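Local structure of putative rRNA methyltransferase (4RWZ) at residues K20-G34 / P47-M61. The protein probably methylates 16S ribosomal RNA at the N1 position of an adenine, a modification that confers resistance to aminoglycoside antibiotics. Sequence-based numbering, arbitrary orientation.
Sequences KLAGHARVLIDVGTG and PDTYCIGVDPAGERM
Y50 turns an edge of its ring toward the face of H24, in a T-shaped pair with centroids 5.3 Å apart and planes at 61°; CD1 stands over the imidazole near its rim, and Y50 CB also lies over that face. The phenol swings back against the C-terminal end of helix 14-21 because its CG is anti to the backbone N (chi1 -163°). There L21 CD2 presses on Y50 CD2 at 3.4 Å, and K20 CB meets the hydroxyl. H24 is held by its own turn: ND1 donates to L21 O, 3.1 Å away and close to the imidazole plane.

Beyond this aromatic corner, strands 26-31 and 49-55 run parallel, laced by alternating bonds such as L28 N to Y50 O and I52 N to L28 O. I29 and I52 run alongside each other with their tips in one direction, and I29 CG2 reaches V54 CG2 at 3.8 Å. On the opposite face T49 CG2 packs on L28 CB, with L28 CD2 against C51 SG.

At the C-terminal ends, V54 O takes T33 N, and D55 OD2 receives G34 N at 2.9 Å from above the carboxylate plane. D55 OD1 makes an Asx turn with A57 N and, through its syn lone pair, a salt bridge with R60 NH1. Helix 37-45 links the strands and packs over the face of L28 and D30, completing the first beta-alpha-beta unit of a Rossmann-like methyltransferase fold; the glycine-rich turn G32-G34 and acidic D55 are consistent with the S-adenosylmethionine-binding positions of class I relatives.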
loop_
_atom_site.group_PDB
_atom_site.type_symbol
_atom_site.label_atom_id
_atom_site.label_comp_id
_atom_site.label_asym_id
_atom_site.label_seq_id
_atom_site.Cartn_x
_atom_site.Cartn_y
_atom_site.Cartn_z
ATOM N N LYS A 20 1.376 5.232 -18.914
ATOM C CA LYS A 20 1.677 6.258 -17.910
ATOM C C LYS A 20 2.983 5.999 -17.173
ATOM O O LYS A 20 3.695 6.935 -16.846
ATOM C CB LYS A 20 0.541 6.384 -16.892
ATOM C CG LYS A 20 -0.784 6.818 -17.488
ATOM C CD LYS A 20 -0.710 8.227 -18.039
ATOM C CE LYS A 20 -2.049 8.635 -18.620
ATOM N NZ LYS A 20 -2.324 10.062 -18.365
ATOM N N LEU A 21 3.275 4.730 -16.907
ATOM C CA LEU A 21 4.469 4.334 -16.181
ATOM C C LEU A 21 5.724 4.665 -16.946
ATOM O O LEU A 21 6.745 5.025 -16.351
ATOM C CB LEU A 21 4.450 2.823 -15.919
ATOM C CG LEU A 21 3.487 2.393 -14.812
ATOM C CD1 LEU A 21 3.403 0.877 -14.659
ATOM C CD2 LEU A 21 3.898 3.023 -13.497
ATOM N N ALA A 22 5.646 4.524 -18.265
ATOM C CA ALA A 22 6.800 4.719 -19.128
ATOM C C ALA A 22 7.461 6.043 -18.806
ATOM O O ALA A 22 6.786 7.072 -18.712
ATOM C CB ALA A 22 6.381 4.670 -20.588
ATOM N N GLY A 23 8.772 6.014 -18.582
ATOM C CA GLY A 23 9.497 7.242 -18.297
ATOM C C GLY A 23 9.880 7.377 -16.839
ATOM O O GLY A 23 10.838 8.069 -16.507
ATOM N N HIS A 24 9.118 6.720 -15.963
ATOM C CA HIS A 24 9.401 6.765 -14.535
ATOM C C HIS A 24 10.308 5.623 -14.097
ATOM O O HIS A 24 10.096 4.468 -14.459
ATOM C CB HIS A 24 8.092 6.722 -13.746
ATOM C CG HIS A 24 7.163 7.835 -14.079
ATOM N ND1 HIS A 24 6.209 7.744 -15.069
ATOM C CD2 HIS A 24 7.036 9.073 -13.545
ATOM C CE1 HIS A 24 5.553 8.888 -15.150
ATOM N NE2 HIS A 24 6.023 9.708 -14.224
ATOM N N ALA A 25 11.299 5.955 -13.282
ATOM C CA ALA A 25 12.285 4.988 -12.840
ATOM C C ALA A 25 11.774 4.069 -11.722
ATOM O O ALA A 25 12.244 2.944 -11.577
ATOM C CB ALA A 25 13.536 5.709 -12.386
ATOM N N ARG A 26 10.841 4.564 -10.908
ATOM C CA ARG A 26 10.358 3.810 -9.745
ATOM C C ARG A 26 8.856 3.901 -9.630
ATOM O O ARG A 26 8.235 4.815 -10.193
ATOM C CB ARG A 26 11.003 4.344 -8.459
ATOM C CG ARG A 26 12.525 4.029 -8.354
ATOM C CD ARG A 26 13.178 4.718 -7.169
ATOM N NE ARG A 26 12.750 4.206 -5.869
ATOM C CZ ARG A 26 13.212 3.090 -5.304
ATOM N NH1 ARG A 26 14.122 2.352 -5.934
ATOM N NH2 ARG A 26 12.767 2.710 -4.109
ATOM N N VAL A 27 8.288 2.955 -8.886
ATOM C CA VAL A 27 6.865 2.936 -8.591
ATOM C C VAL A 27 6.648 2.760 -7.106
ATOM O O VAL A 27 7.285 1.917 -6.454
ATOM C CB VAL A 27 6.162 1.757 -9.314
ATOM C CG1 VAL A 27 4.653 1.709 -8.957
ATOM C CG2 VAL A 27 6.384 1.851 -10.826
ATOM N N LEU A 28 5.763 3.587 -6.556
ATOM C CA LEU A 28 5.351 3.485 -5.168
ATOM C C LEU A 28 3.867 3.177 -5.166
ATOM O O LEU A 28 3.119 3.757 -5.962
ATOM C CB LEU A 28 5.602 4.841 -4.475
ATOM C CG LEU A 28 4.877 5.158 -3.189
ATOM C CD1 LEU A 28 5.366 4.289 -2.023
ATOM C CD2 LEU A 28 5.102 6.674 -2.839
ATOM N N ILE A 29 3.450 2.204 -4.347
ATOM C CA ILE A 29 2.012 1.959 -4.174
ATOM C C ILE A 29 1.698 2.093 -2.717
ATOM O O ILE A 29 2.345 1.472 -1.861
ATOM C CB ILE A 29 1.604 0.575 -4.701
ATOM C CG1 ILE A 29 1.989 0.498 -6.207
ATOM C CG2 ILE A 29 0.073 0.319 -4.407
ATOM C CD1 ILE A 29 1.662 -0.918 -6.850
ATOM N N ASP A 30 0.685 2.896 -2.402
ATOM C CA ASP A 30 0.301 3.120 -1.010
ATOM C C ASP A 30 -1.065 2.484 -0.805
ATOM O O ASP A 30 -2.022 2.959 -1.369
ATOM C CB ASP A 30 0.209 4.647 -0.758
ATOM C CG ASP A 30 -0.161 5.000 0.706
ATOM O OD1 ASP A 30 0.383 4.335 1.635
ATOM O OD2 ASP A 30 -0.955 5.995 0.972
ATOM N N VAL A 31 -1.160 1.420 -0.001
ATOM C CA VAL A 31 -2.438 0.684 0.131
ATOM C C VAL A 31 -3.190 1.216 1.326
ATOM O O VAL A 31 -2.588 1.403 2.404
ATOM C CB VAL A 31 -2.115 -0.826 0.295
ATOM C CG1 VAL A 31 -3.355 -1.617 0.651
ATOM C CG2 VAL A 31 -1.553 -1.295 -0.986
ATOM N N GLY A 32 -4.475 1.534 1.126
ATOM C CA GLY A 32 -5.303 2.135 2.159
ATOM C C GLY A 32 -4.943 3.596 2.294
ATOM O O GLY A 32 -4.731 4.121 3.396
ATOM N N THR A 33 -4.902 4.283 1.171
ATOM C CA THR A 33 -4.314 5.648 1.186
ATOM C C THR A 33 -5.263 6.713 1.810
ATOM O O THR A 33 -4.860 7.880 2.044
ATOM C CB THR A 33 -3.921 6.006 -0.255
ATOM O OG1 THR A 33 -3.047 7.127 -0.278
ATOM C CG2 THR A 33 -5.180 6.404 -1.029
ATOM N N GLY A 34 -6.522 6.349 2.060
ATOM C CA GLY A 34 -7.429 7.319 2.655
ATOM C C GLY A 34 -7.677 8.524 1.758
ATOM O O GLY A 34 -8.058 8.384 0.603
ATOM N N PRO A 47 9.754 13.217 -8.424
ATOM C CA PRO A 47 9.185 13.310 -9.779
ATOM C C PRO A 47 9.558 12.100 -10.653
ATOM O O PRO A 47 8.914 11.830 -11.667
ATOM C CB PRO A 47 9.807 14.605 -10.349
ATOM C CG PRO A 47 11.027 14.887 -9.430
ATOM C CD PRO A 47 10.591 14.385 -8.085
ATOM N N ASP A 48 10.538 11.331 -10.212
ATOM C CA ASP A 48 10.978 10.150 -10.949
ATOM C C ASP A 48 10.197 8.895 -10.567
ATOM O O ASP A 48 10.430 7.821 -11.124
ATOM C CB ASP A 48 12.489 9.926 -10.774
ATOM C CG ASP A 48 12.870 9.332 -9.409
ATOM O OD1 ASP A 48 12.068 9.323 -8.429
ATOM O OD2 ASP A 48 14.030 8.881 -9.309
ATOM N N THR A 49 9.286 9.036 -9.607
ATOM C CA THR A 49 8.502 7.896 -9.129
ATOM C C THR A 49 7.045 8.052 -9.520
ATOM O O THR A 49 6.449 9.128 -9.317
ATOM C CB THR A 49 8.654 7.776 -7.588
ATOM O OG1 THR A 49 10.067 7.730 -7.257
ATOM C CG2 THR A 49 7.859 6.566 -6.990
ATOM N N TYR A 50 6.465 6.992 -10.092
ATOM C CA TYR A 50 5.030 6.960 -10.320
ATOM C C TYR A 50 4.375 6.489 -9.026
ATOM O O TYR A 50 4.628 5.387 -8.560
ATOM C CB TYR A 50 4.691 6.032 -11.509
ATOM C CG TYR A 50 3.282 6.256 -12.063
ATOM C CD1 TYR A 50 2.996 7.345 -12.885
ATOM C CD2 TYR A 50 2.237 5.380 -11.748
ATOM C CE1 TYR A 50 1.740 7.554 -13.378
ATOM C CE2 TYR A 50 0.943 5.582 -12.250
ATOM C CZ TYR A 50 0.706 6.684 -13.070
ATOM O OH TYR A 50 -0.558 6.938 -13.608
ATOM N N CYS A 51 3.507 7.314 -8.441
ATOM C CA CYS A 51 2.964 7.062 -7.087
ATOM C C CYS A 51 1.496 6.735 -7.178
ATOM O O CYS A 51 0.747 7.518 -7.747
ATOM C CB CYS A 51 3.126 8.284 -6.225
ATOM S SG CYS A 51 4.897 8.820 -6.110
ATOM N N ILE A 52 1.100 5.581 -6.652
ATOM C CA ILE A 52 -0.267 5.092 -6.812
ATOM C C ILE A 52 -0.879 4.934 -5.452
ATOM O O ILE A 52 -0.338 4.212 -4.623
ATOM C CB ILE A 52 -0.286 3.718 -7.544
ATOM C CG1 ILE A 52 0.437 3.845 -8.893
ATOM C CG2 ILE A 52 -1.736 3.246 -7.690
ATOM C CD1 ILE A 52 0.490 2.470 -9.702
ATOM N N GLY A 53 -2.004 5.607 -5.185
ATOM C CA GLY A 53 -2.692 5.395 -3.914
ATOM C C GLY A 53 -3.904 4.502 -4.184
ATOM O O GLY A 53 -4.589 4.670 -5.207
ATOM N N VAL A 54 -4.155 3.547 -3.283
ATOM C CA VAL A 54 -5.281 2.584 -3.437
ATOM C C VAL A 54 -6.167 2.690 -2.226
ATOM O O VAL A 54 -5.651 2.731 -1.118
ATOM C CB VAL A 54 -4.720 1.125 -3.490
ATOM C CG1 VAL A 54 -5.845 0.086 -3.781
ATOM C CG2 VAL A 54 -3.683 1.003 -4.572
ATOM N N ASP A 55 -7.505 2.705 -2.388
ATOM C CA ASP A 55 -8.359 2.713 -1.223
ATOM C C ASP A 55 -9.707 2.105 -1.654
ATOM O O ASP A 55 -10.061 2.227 -2.801
ATOM C CB ASP A 55 -8.616 4.164 -0.756
ATOM C CG ASP A 55 -9.250 4.226 0.628
ATOM O OD1 ASP A 55 -10.524 4.174 0.757
ATOM O OD2 ASP A 55 -8.503 4.309 1.618
ATOM N N PRO A 56 -10.388 1.420 -0.742
ATOM C CA PRO A 56 -11.646 0.773 -1.121
ATOM C C PRO A 56 -12.781 1.738 -1.415
ATOM O O PRO A 56 -13.782 1.265 -2.001
ATOM C CB PRO A 56 -11.994 -0.098 0.108
ATOM C CG PRO A 56 -11.191 0.358 1.189
ATOM C CD PRO A 56 -9.935 1.001 0.606
ATOM N N ALA A 57 -12.717 2.978 -0.970
ATOM C CA ALA A 57 -13.863 3.921 -1.169
ATOM C C ALA A 57 -13.381 5.071 -2.021
ATOM O O ALA A 57 -12.610 5.933 -1.502
ATOM C CB ALA A 57 -14.339 4.452 0.172
ATOM N N GLY A 58 -13.796 5.123 -3.278
ATOM C CA GLY A 58 -13.299 6.170 -4.173
ATOM C C GLY A 58 -13.642 7.567 -3.702
ATOM O O GLY A 58 -12.919 8.522 -4.005
ATOM N N GLU A 59 -14.718 7.708 -2.934
ATOM C CA GLU A 59 -15.127 9.058 -2.481
ATOM C C GLU A 59 -14.053 9.654 -1.568
ATOM O O GLU A 59 -13.893 10.873 -1.515
ATOM C CB GLU A 59 -16.512 9.059 -1.808
ATOM C CG GLU A 59 -16.546 8.892 -0.289
ATOM C CD GLU A 59 -16.698 7.424 0.182
ATOM O OE1 GLU A 59 -17.082 6.553 -0.647
ATOM O OE2 GLU A 59 -16.489 7.146 1.395
ATOM N N ARG A 60 -13.247 8.806 -0.901
ATOM C CA ARG A 60 -12.219 9.374 -0.031
ATOM C C ARG A 60 -11.144 10.081 -0.836
ATOM O O ARG A 60 -10.464 10.978 -0.299
ATOM C CB ARG A 60 -11.490 8.255 0.792
ATOM C CG ARG A 60 -12.420 7.651 1.870
ATOM C CD ARG A 60 -11.670 6.586 2.714
ATOM N NE ARG A 60 -12.578 5.970 3.720
ATOM C CZ ARG A 60 -12.774 4.650 3.866
ATOM N NH1 ARG A 60 -12.223 3.792 3.030
ATOM N NH2 ARG A 60 -13.607 4.193 4.803
ATOM N N MET A 61 -10.938 9.619 -2.075
ATOM C CA MET A 61 -9.842 10.124 -2.947
ATOM C C MET A 61 -10.373 11.152 -3.956
ATOM O O MET A 61 -9.639 11.583 -4.826
ATOM C CB MET A 61 -9.202 8.963 -3.720
ATOM C CG MET A 61 -8.585 7.952 -2.786
ATOM S SD MET A 61 -7.846 6.534 -3.630
ATOM C CE MET A 61 -9.347 5.781 -4.297
#